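PDB 6TO1: minor fimbrium subunit Mfa5 from Porphyromonas gingivalis ATCC 33277, which serves as an accessory subunit of the minor (Mfa1) fimbriae, filamentous pili that mediate biofilm formation and adhesion to host cells and to other oral bacteria. Local coordinates for residues E168-A173 / N399-I404; D127-I132 / S185-D190; G441-D446 / K450-T455; V113-T118 / G411-F416; H561-Q566 / I603-G608. All blocks are in the same frame, centred on the assembly; numbering follows the deposited sequence. Where two conformers were deposited one is given.

Interaction 1 of 5, residues E168-A173 / N399-I404; sequences EGVRIA and NIAQTI
V170 meets A401 and I400 through purely apolar contacts, the closest of them made by one methyl, CG2. V170 CG2 lies 3.8 Å from A401 CB and 4.2 Å from I400 CG2, while the CA atoms of V170 and A401 stand 6.8 Å apart. The torsion explains which branch is used: with chi1 at 178°, CG1 takes the place anti to the backbone N and CG2 the one anti to the carbonyl carbon, on the side of residues 399-404. I400 starts toward V170 but its longer branch leads off, and its side chain also packs on M160 of helix 143-160. About 95 Å² is buried between the segments. This small patch sits at the N-terminal start of strand 170-177, in the central sheet of the von Willebrand factor A domain, where the loop after helix 390-395 runs toward strand 408-417. V126 of the neighbouring parallel strand touches both V170 and A401. The strand side is fixed by polar bonds: backbone bonds tie G169 and R171 to V126, and the carbonyl O of V170 accepts from K189 NZ. In the loop, I404 O is bonded to S461 OG.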
# COMPACT_ATOMS: atom_id res chain seq x y z
N GLU A 168 2.28 3.49 15.60
CA GLU A 168 2.30 4.28 14.37
C GLU A 168 0.95 4.97 14.16
O GLU A 168 -0.11 4.36 14.29
CB GLU A 168 2.61 3.37 13.18
CG GLU A 168 3.96 3.62 12.53
CD GLU A 168 4.28 2.63 11.42
OE1 GLU A 168 3.65 2.74 10.34
OE2 GLU A 168 5.15 1.76 11.62
N GLY A 169 1.01 6.26 13.83
CA GLY A 169 -0.12 6.95 13.26
C GLY A 169 -1.13 7.54 14.22
O GLY A 169 -1.87 8.44 13.81
N VAL A 170 -1.19 7.08 15.46
CA VAL A 170 -2.28 7.40 16.38
C VAL A 170 -1.75 8.34 17.46
O VAL A 170 -0.69 8.08 18.02
CB VAL A 170 -2.85 6.13 17.04
CG1 VAL A 170 -3.98 6.51 18.04
CG2 VAL A 170 -3.34 5.16 16.00
N ARG A 171 -2.50 9.42 17.76
CA ARG A 171 -2.28 10.19 18.98
C ARG A 171 -3.61 10.41 19.70
O ARG A 171 -4.67 10.46 19.08
CB ARG A 171 -1.64 11.57 18.71
CG ARG A 171 -0.27 11.53 18.03
CD ARG A 171 0.31 12.93 17.86
NE ARG A 171 -0.61 13.84 17.19
CZ ARG A 171 -0.44 15.16 17.14
NH1 ARG A 171 0.62 15.71 17.72
NH2 ARG A 171 -1.32 15.93 16.54
N ILE A 172 -3.53 10.57 21.02
CA ILE A 172 -4.72 10.78 21.85
C ILE A 172 -4.48 11.99 22.74
O ILE A 172 -3.44 12.09 23.38
CB ILE A 172 -5.05 9.55 22.71
CG1 ILE A 172 -5.34 8.30 21.88
CG2 ILE A 172 -6.31 9.82 23.56
CD1 ILE A 172 -5.53 7.04 22.72
N ALA A 173 -5.46 12.89 22.78
CA ALA A 173 -5.53 13.98 23.73
C ALA A 173 -6.71 13.73 24.67
O ALA A 173 -7.61 12.92 24.39
CB ALA A 173 -5.69 15.33 23.03
N ASN A 399 -10.18 -0.90 15.80
CA ASN A 399 -9.21 -0.51 14.77
C ASN A 399 -9.45 0.95 14.42
O ASN A 399 -10.04 1.28 13.39
CB ASN A 399 -9.32 -1.39 13.54
CG ASN A 399 -8.91 -2.81 13.82
OD1 ASN A 399 -9.75 -3.67 14.07
ND2 ASN A 399 -7.60 -3.07 13.80
N ILE A 400 -8.98 1.85 15.29
CA ILE A 400 -9.18 3.26 15.02
C ILE A 400 -8.32 3.70 13.85
O ILE A 400 -8.66 4.65 13.14
CB ILE A 400 -8.90 4.10 16.28
CG1 ILE A 400 -9.51 5.49 16.10
CG2 ILE A 400 -7.43 4.21 16.56
CD1 ILE A 400 -11.06 5.48 16.12
N ALA A 401 -7.20 3.02 13.62
CA ALA A 401 -6.26 3.40 12.59
C ALA A 401 -6.51 2.54 11.36
O ALA A 401 -6.50 1.31 11.45
CB ALA A 401 -4.81 3.23 13.05
N GLN A 402 -6.77 3.19 10.24
CA GLN A 402 -6.89 2.52 8.96
C GLN A 402 -5.52 2.21 8.39
O GLN A 402 -4.54 2.93 8.61
CB GLN A 402 -7.67 3.41 7.98
CG GLN A 402 -7.82 2.82 6.59
CD GLN A 402 -8.46 3.77 5.59
OE1 GLN A 402 -8.70 4.95 5.87
NE2 GLN A 402 -8.76 3.24 4.42
N THR A 403 -5.45 1.14 7.61
CA THR A 403 -4.31 0.88 6.75
C THR A 403 -4.81 0.81 5.32
O THR A 403 -5.92 0.31 5.06
CB THR A 403 -3.58 -0.41 7.12
OG1 THR A 403 -4.50 -1.49 7.05
CG2 THR A 403 -3.02 -0.31 8.53
N ILE A 404 -4.01 1.33 4.39
CA ILE A 404 -4.39 1.38 2.99
C ILE A 404 -4.30 -0.02 2.39
O ILE A 404 -3.29 -0.73 2.53
CB ILE A 404 -3.49 2.38 2.25
CG1 ILE A 404 -3.63 3.80 2.82
CG2 ILE A 404 -3.81 2.37 0.76
CD1 ILE A 404 -5.07 4.36 2.73

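Interaction 2 of 5, residues D127-I132 / S185-D190; sequences DVVMVI and SDFTKD
F187 packs its ring on D127 and V129 in a buried contact within the von Willebrand factor A sheet, reaching strand 126-133 from the corner that follows S185 and D186. Strand 170-177 lies between strands 126-133 and 181-186 in the sheet order, and the CA atoms of D127 and F187 are 7.6 Å apart, so the ring rather than the backbone spans the gap. The carboxylate of D127 is stacked on one ring face, its plane turned 21° from the ring, with CG 4.0 Å above it and displaced toward the rim. Closer still is the methylene, D127 CB being 3.6 Å from F187 CE1. At the ring edge, near the plane, V128 O comes within 3.6 Å of the same F187 CE1, and V129 CG2 approaches obliquely, 3.9 Å from F187 CE1. F187 CG lies anti to the carbonyl carbon (chi1 -74°), which directs the ring at strand 126-133. The corner is fixed locally: F187 N donates to D186 OD1 at 2.7 Å, T188 OG1 accepts from D190 N in an ST turn, and D190 N-caps the following helix through F193 N. R171, A173 and I219 also touch the ring. Since a carboxylate gains little from lying on an aromatic face, its charge is probably compensated by D127 OD2's partners, the salt bridge to R171 NH2 and the bond to S223 OG, which probably also help to keep the group against the ring.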
# COMPACT_ATOMS: atom_id res chain seq x y z
N ASP A 127 -5.93 11.36 14.74
CA ASP A 127 -5.86 12.01 16.03
C ASP A 127 -7.21 11.89 16.71
O ASP A 127 -8.25 12.00 16.06
CB ASP A 127 -5.48 13.50 15.90
CG ASP A 127 -3.99 13.71 15.72
OD1 ASP A 127 -3.19 12.84 16.13
OD2 ASP A 127 -3.62 14.77 15.16
N VAL A 128 -7.19 11.64 18.02
CA VAL A 128 -8.38 11.39 18.83
C VAL A 128 -8.34 12.31 20.03
O VAL A 128 -7.29 12.43 20.68
CB VAL A 128 -8.43 9.92 19.31
CG1 VAL A 128 -9.65 9.67 20.18
CG2 VAL A 128 -8.35 8.97 18.12
N VAL A 129 -9.46 12.94 20.34
CA VAL A 129 -9.62 13.67 21.59
C VAL A 129 -10.70 12.97 22.39
O VAL A 129 -11.86 12.91 21.96
CB VAL A 129 -9.99 15.15 21.41
CG1 VAL A 129 -10.00 15.81 22.81
CG2 VAL A 129 -9.04 15.86 20.48
N MET A 130 -10.33 12.46 23.55
CA MET A 130 -11.28 11.86 24.47
C MET A 130 -11.77 12.94 25.43
O MET A 130 -10.96 13.72 25.94
CB MET A 130 -10.64 10.72 25.25
CG MET A 130 -10.25 9.54 24.39
SD MET A 130 -9.40 8.28 25.38
CE MET A 130 -10.72 7.64 26.40
N VAL A 131 -13.08 12.97 25.66
CA VAL A 131 -13.75 13.99 26.49
C VAL A 131 -14.60 13.26 27.52
O VAL A 131 -15.60 12.61 27.15
CB VAL A 131 -14.62 14.94 25.64
CG1 VAL A 131 -15.21 16.05 26.47
CG2 VAL A 131 -13.80 15.47 24.47
N ILE A 132 -14.26 13.40 28.81
CA ILE A 132 -14.90 12.62 29.86
C ILE A 132 -15.63 13.53 30.84
O ILE A 132 -15.02 14.44 31.43
CB ILE A 132 -13.90 11.70 30.60
CG1 ILE A 132 -13.07 10.91 29.59
CG2 ILE A 132 -14.64 10.74 31.55
CD1 ILE A 132 -12.13 9.87 30.20
N SER A 185 -4.48 16.34 28.81
CA SER A 185 -3.30 16.06 27.98
C SER A 185 -3.48 16.60 26.57
O SER A 185 -4.56 16.47 25.99
CB SER A 185 -3.03 14.55 27.94
OG SER A 185 -1.82 14.27 27.24
N ASP A 186 -2.44 17.25 26.03
CA ASP A 186 -2.39 17.47 24.58
C ASP A 186 -2.15 16.13 23.89
O ASP A 186 -1.97 15.10 24.53
CB ASP A 186 -1.30 18.47 24.21
CG ASP A 186 -1.56 19.22 22.86
OD1 ASP A 186 -2.43 18.83 22.04
OD2 ASP A 186 -0.86 20.22 22.61
N PHE A 187 -2.12 16.16 22.56
CA PHE A 187 -1.92 14.93 21.80
C PHE A 187 -0.65 14.20 22.23
O PHE A 187 0.43 14.80 22.33
CB PHE A 187 -1.85 15.28 20.32
CG PHE A 187 -3.17 15.64 19.72
CD1 PHE A 187 -4.22 14.75 19.74
CD2 PHE A 187 -3.34 16.88 19.11
CE1 PHE A 187 -5.44 15.08 19.15
CE2 PHE A 187 -4.55 17.21 18.53
CZ PHE A 187 -5.59 16.32 18.54
N THR A 188 -0.78 12.90 22.49
CA THR A 188 0.37 12.12 22.95
C THR A 188 0.17 10.66 22.62
O THR A 188 -0.93 10.21 22.29
CB THR A 188 0.60 12.33 24.46
OG1 THR A 188 1.77 11.64 24.90
CG2 THR A 188 -0.55 11.81 25.29
N LYS A 189 1.27 9.91 22.67
CA LYS A 189 1.24 8.45 22.60
C LYS A 189 1.60 7.81 23.95
O LYS A 189 1.69 6.58 24.04
CB LYS A 189 2.17 7.92 21.51
CG LYS A 189 1.85 8.36 20.10
CD LYS A 189 2.99 8.02 19.13
CE LYS A 189 2.88 8.74 17.81
NZ LYS A 189 1.84 8.17 16.90
N ASP A 190 1.74 8.62 24.99
CA ASP A 190 2.16 8.17 26.32
C ASP A 190 0.97 7.58 27.08
O ASP A 190 0.28 8.28 27.84
CB ASP A 190 2.80 9.33 27.06
CG ASP A 190 3.42 8.93 28.40
OD1 ASP A 190 3.10 7.85 28.91
OD2 ASP A 190 4.18 9.74 28.95

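Interaction 3 of 5, residues G441-D446 / K450-T455; sequences GTVHYD and KKLTWT
Strands 442-446 and 451-455 form an antiparallel hairpin, their axes 4.6 Å apart at 161°, with six backbone hydrogen bonds joining the pairs T442–T455, H444–T453 and D446–K451. The bonds of the central pair are nearly straight, that from H444 N to T453 O reaching 175°. At the turn end K450 and K451 both face D446, a G1 beta bulge, for which K450 adopts positive phi and psi.

V443, Y445, L452 and W454 share one sheet face. L452 CD2 is the shared methyl, pressed against Y445 CD1 at 3.3 Å and resting 3.9 Å from V443 CG1. V443 runs diagonally across W454, V443 CG2 lying 3.8 Å from W454 CD1. The indole also offers its edge to the backbone: T442 O lies in the ring plane, 3.4 Å from W454 CD1, while W454 NE1 is bonded to N440 O. With chi1 at -173°, the Y445 ring leans out alongside K450, so that Y445 OH ends 3.5 Å from K450 CA; K450 NZ itself bonds to the carbonyls of F421 and A418. On the other face D446 OD2 is held by the hydroxyls of S448 and T449. I467, A465 and Y469 of strand 463-473 pack on the V443–W454 face. The hairpin is thus amphipathic: aliphatic and aromatic groups turn into the domain interior, whereas T442, H444 and T455 are exposed.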
# COMPACT_ATOMS: atom_id res chain seq x y z
N GLY A 441 -2.24 -10.96 -12.83
CA GLY A 441 -2.44 -10.28 -14.10
C GLY A 441 -2.13 -11.17 -15.29
O GLY A 441 -2.12 -12.40 -15.19
N THR A 442 -1.86 -10.53 -16.43
CA THR A 442 -1.68 -11.23 -17.70
C THR A 442 -0.50 -10.64 -18.46
O THR A 442 -0.13 -9.48 -18.26
CB THR A 442 -2.95 -11.13 -18.56
OG1 THR A 442 -3.30 -9.75 -18.74
CG2 THR A 442 -4.11 -11.86 -17.90
N VAL A 443 0.09 -11.46 -19.33
CA VAL A 443 1.29 -11.07 -20.06
C VAL A 443 1.09 -11.30 -21.55
O VAL A 443 0.65 -12.37 -21.97
CB VAL A 443 2.53 -11.83 -19.57
CG1 VAL A 443 3.77 -11.32 -20.31
CG2 VAL A 443 2.70 -11.68 -18.05
N HIS A 444 1.42 -10.29 -22.34
CA HIS A 444 1.41 -10.31 -23.79
C HIS A 444 2.84 -10.28 -24.31
O HIS A 444 3.71 -9.64 -23.73
CB HIS A 444 0.66 -9.10 -24.33
CG HIS A 444 0.67 -9.00 -25.82
ND1 HIS A 444 -0.25 -9.65 -26.61
CD2 HIS A 444 1.49 -8.32 -26.66
CE1 HIS A 444 0.00 -9.38 -27.88
NE2 HIS A 444 1.05 -8.57 -27.94
N TYR A 445 3.08 -10.97 -25.42
CA TYR A 445 4.39 -11.02 -26.04
C TYR A 445 4.25 -10.60 -27.49
O TYR A 445 3.34 -11.06 -28.19
CB TYR A 445 4.99 -12.42 -25.95
CG TYR A 445 6.42 -12.50 -26.45
CD1 TYR A 445 7.44 -11.82 -25.80
CD2 TYR A 445 6.75 -13.27 -27.56
CE1 TYR A 445 8.74 -11.89 -26.24
CE2 TYR A 445 8.05 -13.34 -28.01
CZ TYR A 445 9.04 -12.66 -27.34
OH TYR A 445 10.35 -12.73 -27.78
N ASP A 446 5.11 -9.70 -27.93
CA ASP A 446 5.24 -9.39 -29.35
C ASP A 446 6.53 -10.01 -29.88
O ASP A 446 7.62 -9.62 -29.46
CB ASP A 446 5.23 -7.89 -29.60
CG ASP A 446 5.25 -7.56 -31.08
OD1 ASP A 446 4.20 -7.66 -31.73
OD2 ASP A 446 6.33 -7.22 -31.60
N LYS A 450 10.30 -8.50 -29.46
CA LYS A 450 10.72 -9.26 -28.29
C LYS A 450 10.33 -8.52 -27.02
O LYS A 450 11.10 -8.41 -26.07
CB LYS A 450 12.22 -9.54 -28.33
CG LYS A 450 12.62 -10.42 -29.51
CD LYS A 450 14.14 -10.43 -29.68
CE LYS A 450 14.82 -11.17 -28.54
NZ LYS A 450 16.29 -11.19 -28.70
N LYS A 451 9.10 -8.04 -27.00
CA LYS A 451 8.60 -7.18 -25.94
C LYS A 451 7.56 -7.93 -25.13
O LYS A 451 6.56 -8.39 -25.68
CB LYS A 451 8.02 -5.89 -26.51
CG LYS A 451 7.52 -4.90 -25.44
CD LYS A 451 6.70 -3.80 -26.08
CE LYS A 451 6.28 -2.75 -25.07
NZ LYS A 451 5.41 -1.75 -25.75
N LEU A 452 7.79 -8.05 -23.83
CA LEU A 452 6.79 -8.57 -22.91
C LEU A 452 6.05 -7.38 -22.32
O LEU A 452 6.68 -6.40 -21.92
CB LEU A 452 7.42 -9.42 -21.81
CG LEU A 452 8.03 -10.75 -22.25
CD1 LEU A 452 9.03 -11.23 -21.19
CD2 LEU A 452 6.96 -11.78 -22.50
N THR A 453 4.72 -7.42 -22.35
CA THR A 453 3.90 -6.42 -21.70
C THR A 453 3.04 -7.12 -20.65
O THR A 453 2.20 -7.97 -20.98
CB THR A 453 3.04 -5.66 -22.70
OG1 THR A 453 3.89 -5.07 -23.69
CG2 THR A 453 2.27 -4.53 -22.01
N TRP A 454 3.28 -6.78 -19.40
CA TRP A 454 2.65 -7.41 -18.26
C TRP A 454 1.64 -6.42 -17.68
O TRP A 454 2.02 -5.35 -17.20
CB TRP A 454 3.70 -7.78 -17.22
CG TRP A 454 3.18 -8.30 -15.91
CD1 TRP A 454 1.95 -8.86 -15.66
CD2 TRP A 454 3.90 -8.33 -14.68
NE1 TRP A 454 1.88 -9.23 -14.34
CE2 TRP A 454 3.05 -8.90 -13.71
CE3 TRP A 454 5.18 -7.90 -14.30
CZ2 TRP A 454 3.45 -9.08 -12.39
CZ3 TRP A 454 5.58 -8.09 -13.00
CH2 TRP A 454 4.71 -8.67 -12.05
N THR A 455 0.37 -6.78 -17.73
CA THR A 455 -0.71 -6.00 -17.12
C THR A 455 -0.92 -6.56 -15.73
O THR A 455 -1.35 -7.71 -15.57
CB THR A 455 -1.98 -6.09 -17.97
OG1 THR A 455 -1.73 -5.49 -19.25
CG2 THR A 455 -3.13 -5.36 -17.29

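Interaction 4 of 5, residues V113-T118 / G411-F416; sequences VTLKIT and GEVTDF
The flat group here is the carboxylate of D415, above whose plane the two methyls of L115 lie: L115 CD2 is 4.1 Å from D415 CG, and L115 CD1 is 3.7 Å from D415 OD2. That same oxygen is bonded to Y469 OH. D415 CG is anti to the backbone N (chi1 174°), which projects the carboxylate toward strand 113-118. The rest is aliphatic. L115 CD2 passes V413 at an oblique angle, 3.8 Å from V413 CG1, and I117 meets V413 tip to tip, with I117 CD1 4.0 Å from V413 CG2. V413 therefore uses both branches, one for each partner.

The strand axes approach to 10.3 Å and run at 155°, too far for backbone bonding and right for side chains packed between two facing sheets, as in a beta sandwich. Strand 110-119 lies in one sheet, bonded to 90-98 and 463-473; strand 408-417 lies in the other, between 451-455 and 501-510. V413 also packs on W454 and L506.

D415 further touches K94 and N501. A lysine, an asparagine and a buried acid grouped like this resemble the sites of intramolecular isopeptide bonds in other pilus proteins. Mfa5 contains such a bond, so D415 may be the acid of that site. L115, which touches both D415 and K94, would give it an apolar cover, and the Y469 hydroxyl would help to fix the carboxylate's rotation.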
# COMPACT_ATOMS: atom_id res chain seq x y z
N VAL A 113 14.63 -15.38 -15.42
CA VAL A 113 14.57 -13.94 -15.18
C VAL A 113 13.28 -13.64 -14.44
O VAL A 113 12.20 -13.98 -14.90
CB VAL A 113 14.65 -13.17 -16.50
CG1 VAL A 113 14.46 -11.67 -16.26
CG2 VAL A 113 15.99 -13.44 -17.20
N THR A 114 13.39 -12.98 -13.30
CA THR A 114 12.22 -12.60 -12.52
C THR A 114 12.15 -11.09 -12.47
O THR A 114 13.17 -10.44 -12.25
CB THR A 114 12.29 -13.15 -11.09
OG1 THR A 114 12.12 -14.57 -11.10
CG2 THR A 114 11.15 -12.51 -10.24
N LEU A 115 10.97 -10.53 -12.72
CA LEU A 115 10.65 -9.13 -12.46
C LEU A 115 9.66 -9.11 -11.30
O LEU A 115 8.68 -9.86 -11.31
CB LEU A 115 10.03 -8.46 -13.69
CG LEU A 115 11.04 -8.11 -14.79
CD1 LEU A 115 11.30 -9.41 -15.58
CD2 LEU A 115 10.52 -7.00 -15.66
N LYS A 116 9.94 -8.26 -10.32
CA LYS A 116 9.22 -8.29 -9.05
C LYS A 116 8.82 -6.88 -8.65
O LYS A 116 9.63 -5.94 -8.74
CB LYS A 116 10.08 -8.91 -7.97
CG LYS A 116 9.42 -9.00 -6.60
CD LYS A 116 10.45 -9.36 -5.52
CE LYS A 116 10.83 -10.83 -5.53
NZ LYS A 116 11.89 -11.13 -4.52
N ILE A 117 7.57 -6.74 -8.23
CA ILE A 117 7.01 -5.50 -7.73
C ILE A 117 6.63 -5.75 -6.28
O ILE A 117 5.89 -6.70 -5.98
CB ILE A 117 5.77 -5.08 -8.54
CG1 ILE A 117 6.09 -4.95 -10.02
CG2 ILE A 117 5.24 -3.74 -7.98
CD1 ILE A 117 4.80 -4.88 -10.91
N THR A 118 7.11 -4.89 -5.38
CA THR A 118 6.83 -5.03 -3.96
C THR A 118 6.14 -3.76 -3.46
O THR A 118 6.58 -2.64 -3.75
CB THR A 118 8.11 -5.26 -3.15
OG1 THR A 118 8.74 -6.46 -3.61
CG2 THR A 118 7.77 -5.44 -1.68
N GLY A 411 -1.17 -1.38 -13.24
CA GLY A 411 0.24 -1.39 -13.55
C GLY A 411 0.52 -2.07 -14.88
O GLY A 411 -0.14 -3.05 -15.24
N GLU A 412 1.48 -1.52 -15.60
CA GLU A 412 1.94 -2.11 -16.85
C GLU A 412 3.46 -2.12 -16.83
O GLU A 412 4.10 -1.08 -16.66
CB GLU A 412 1.43 -1.34 -18.06
CG GLU A 412 1.87 -2.05 -19.35
CD GLU A 412 1.26 -1.43 -20.57
OE1 GLU A 412 0.08 -1.71 -20.83
OE2 GLU A 412 1.98 -0.67 -21.25
N VAL A 413 4.02 -3.32 -16.95
CA VAL A 413 5.46 -3.51 -17.09
C VAL A 413 5.75 -3.83 -18.54
O VAL A 413 5.18 -4.77 -19.10
CB VAL A 413 5.94 -4.65 -16.19
CG1 VAL A 413 7.42 -4.97 -16.47
CG2 VAL A 413 5.73 -4.30 -14.71
N THR A 414 6.63 -3.05 -19.15
CA THR A 414 7.16 -3.32 -20.48
C THR A 414 8.59 -3.81 -20.29
O THR A 414 9.38 -3.18 -19.57
CB THR A 414 7.11 -2.09 -21.37
OG1 THR A 414 7.82 -1.03 -20.72
CG2 THR A 414 5.66 -1.68 -21.63
N ASP A 415 8.95 -4.90 -20.98
CA ASP A 415 10.23 -5.57 -20.80
C ASP A 415 10.69 -6.02 -22.18
O ASP A 415 10.08 -6.91 -22.77
CB ASP A 415 10.05 -6.75 -19.84
CG ASP A 415 11.29 -7.61 -19.69
OD1 ASP A 415 12.41 -7.16 -19.97
OD2 ASP A 415 11.12 -8.76 -19.24
N PHE A 416 11.72 -5.36 -22.69
CA PHE A 416 12.29 -5.64 -24.01
C PHE A 416 13.47 -6.58 -23.78
O PHE A 416 14.48 -6.18 -23.19
CB PHE A 416 12.73 -4.36 -24.70
CG PHE A 416 11.60 -3.48 -25.19
CD1 PHE A 416 11.02 -3.68 -26.43
CD2 PHE A 416 11.12 -2.45 -24.39
CE1 PHE A 416 9.99 -2.86 -26.88
CE2 PHE A 416 10.09 -1.64 -24.83
CZ PHE A 416 9.55 -1.83 -26.07

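Interaction 5 of 5, residues H561-Q566 / I603-G608; sequences HVLQSQ and ITTADG. With PO4 (phosphate ion), chain E.
Q564 and I603 cross at a slant: the glutamine chain, extended beyond CG, carries its amide past the isoleucine, bringing Q564 OE1 within 3.6 Å of I603 CG1, while Q564 CB is 4.0 Å from I603 CD1. With CG anti to the backbone N (chi1 173°), the chain reaches straight out to I603. Q564 NE2 bonds to the side chain of N600, which helps to fix the amide.

L563 comes to I603 from the neighbouring position, L563 CB lying 4.2 Å from I603 CD1. Its carbonyl O faces two methyls, I603 CG2 and T605 CG2, each 4.0 Å from L563 O. I603 is thus gripped by consecutive residues at a corner of the chain, where weakly bonded strands diverge at Q564. Y641 touches both L563 and I603.

Across the contact, strand 602-604 enters a type I turn, T605 to G608, closed by G608 N to T605 O and leading to strand 610-614. T605 OG1 lies among the acceptors D607 OD1 and K609 O. At the far end of 561-566, H561 ND1 donates in its ring plane to phosphate O4 (2.7 Å, 171°). This ion, probably from the crystallisation liquor, is held also by A549 N. With the amide of Q564 bonded to N600, the corner at Q564 and the end of strand 602-604 are joined by apolar packing more than by polar bonds.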
# COMPACT_ATOMS: atom_id res chain seq x y z
N HIS A 561 29.87 -26.38 -51.49
CA HIS A 561 29.05 -27.57 -51.40
C HIS A 561 29.40 -28.39 -50.16
O HIS A 561 30.57 -28.67 -49.89
CB HIS A 561 29.24 -28.41 -52.65
CG HIS A 561 28.47 -29.69 -52.64
ND1 HIS A 561 27.09 -29.73 -52.60
CD2 HIS A 561 28.88 -30.98 -52.65
CE1 HIS A 561 26.68 -30.98 -52.62
NE2 HIS A 561 27.75 -31.77 -52.65
N VAL A 562 28.36 -28.79 -49.43
CA VAL A 562 28.50 -29.60 -48.23
C VAL A 562 28.52 -31.08 -48.63
O VAL A 562 27.58 -31.57 -49.26
CB VAL A 562 27.37 -29.32 -47.23
CG1 VAL A 562 27.49 -30.26 -46.05
CG2 VAL A 562 27.43 -27.89 -46.79
N LEU A 563 29.58 -31.79 -48.23
CA LEU A 563 29.77 -33.18 -48.61
C LEU A 563 29.31 -34.18 -47.56
O LEU A 563 29.05 -35.34 -47.88
CB LEU A 563 31.26 -33.46 -48.89
CG LEU A 563 31.83 -32.76 -50.10
CD1 LEU A 563 33.37 -32.73 -50.05
CD2 LEU A 563 31.34 -33.46 -51.36
N GLN A 564 29.23 -33.75 -46.31
CA GLN A 564 29.00 -34.61 -45.17
C GLN A 564 28.34 -33.75 -44.10
O GLN A 564 28.70 -32.58 -43.95
CB GLN A 564 30.32 -35.19 -44.69
CG GLN A 564 30.26 -35.96 -43.43
CD GLN A 564 31.58 -36.63 -43.17
OE1 GLN A 564 31.85 -37.71 -43.68
NE2 GLN A 564 32.41 -36.00 -42.37
N SER A 565 27.40 -34.32 -43.35
CA SER A 565 26.67 -33.54 -42.36
C SER A 565 27.62 -32.86 -41.37
O SER A 565 28.57 -33.45 -40.86
CB SER A 565 25.71 -34.44 -41.58
OG SER A 565 24.72 -34.98 -42.44
N GLN A 566 27.33 -31.59 -41.09
CA GLN A 566 28.05 -30.89 -40.04
C GLN A 566 27.93 -31.68 -38.74
O GLN A 566 26.92 -32.35 -38.49
CB GLN A 566 27.50 -29.48 -39.90
CG GLN A 566 28.05 -28.70 -38.75
CD GLN A 566 27.00 -28.47 -37.67
OE1 GLN A 566 25.93 -27.92 -37.93
NE2 GLN A 566 27.31 -28.89 -36.46
N ILE A 603 35.88 -39.05 -47.62
CA ILE A 603 34.43 -39.06 -47.66
C ILE A 603 33.97 -39.73 -48.94
O ILE A 603 34.36 -39.32 -50.04
CB ILE A 603 33.82 -37.64 -47.57
CG1 ILE A 603 34.20 -36.94 -46.27
CG2 ILE A 603 32.31 -37.73 -47.78
CD1 ILE A 603 33.96 -35.41 -46.31
N THR A 604 33.10 -40.72 -48.80
CA THR A 604 32.47 -41.37 -49.94
C THR A 604 30.99 -41.06 -49.91
O THR A 604 30.30 -41.45 -48.95
CB THR A 604 32.69 -42.88 -49.92
OG1 THR A 604 34.08 -43.18 -49.83
CG2 THR A 604 32.10 -43.49 -51.18
N THR A 605 30.50 -40.39 -50.95
CA THR A 605 29.13 -39.92 -51.02
C THR A 605 28.20 -41.04 -51.51
O THR A 605 28.65 -42.13 -51.89
CB THR A 605 29.03 -38.71 -51.95
OG1 THR A 605 29.84 -38.90 -53.11
CG2 THR A 605 29.48 -37.47 -51.23
N ALA A 606 26.90 -40.75 -51.49
CA ALA A 606 25.90 -41.74 -51.89
C ALA A 606 26.05 -42.12 -53.36
O ALA A 606 25.83 -43.28 -53.74
CB ALA A 606 24.49 -41.20 -51.63
N ASP A 607 26.40 -41.17 -54.21
CA ASP A 607 26.60 -41.46 -55.62
C ASP A 607 27.92 -42.26 -55.88
O ASP A 607 28.27 -42.44 -57.05
CB ASP A 607 26.62 -40.15 -56.41
CG ASP A 607 27.66 -39.19 -55.89
OD1 ASP A 607 28.50 -39.65 -55.10
OD2 ASP A 607 27.62 -37.99 -56.25
N GLY A 608 28.62 -42.73 -54.85
CA GLY A 608 29.85 -43.48 -55.04
C GLY A 608 31.10 -42.65 -55.23
O GLY A 608 32.20 -43.23 -55.28
P PO4 E . 25.69 -26.67 -53.81
O1 PO4 E . 26.85 -25.81 -53.37
O2 PO4 E . 26.02 -27.39 -55.09
O3 PO4 E . 24.51 -25.75 -54.01
O4 PO4 E . 25.34 -27.67 -52.73

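In the fold
From the N terminus, strand 110-119 opens interaction 4, whose loop closes only at 411-416 and encloses the von Willebrand factor A region. Inside it, interaction 2 opens on 127-132 and interaction 1 on 168-173; interaction 2 closes at 185-190 and interaction 1 at 399-404, so the two cross. They also touch, A173 N lying 2.8 Å from V128 O, and share one sheet. Interaction 3 follows in series as a local hairpin, but its strand 451-455 pairs with 408-417 of interaction 4, bringing their centres to about 9 Å. Interaction 5 comes last, in a separate sheet, closing the 36-residue loop between 561-566 and 603-608, its centre about 46 Å from that of interaction 3.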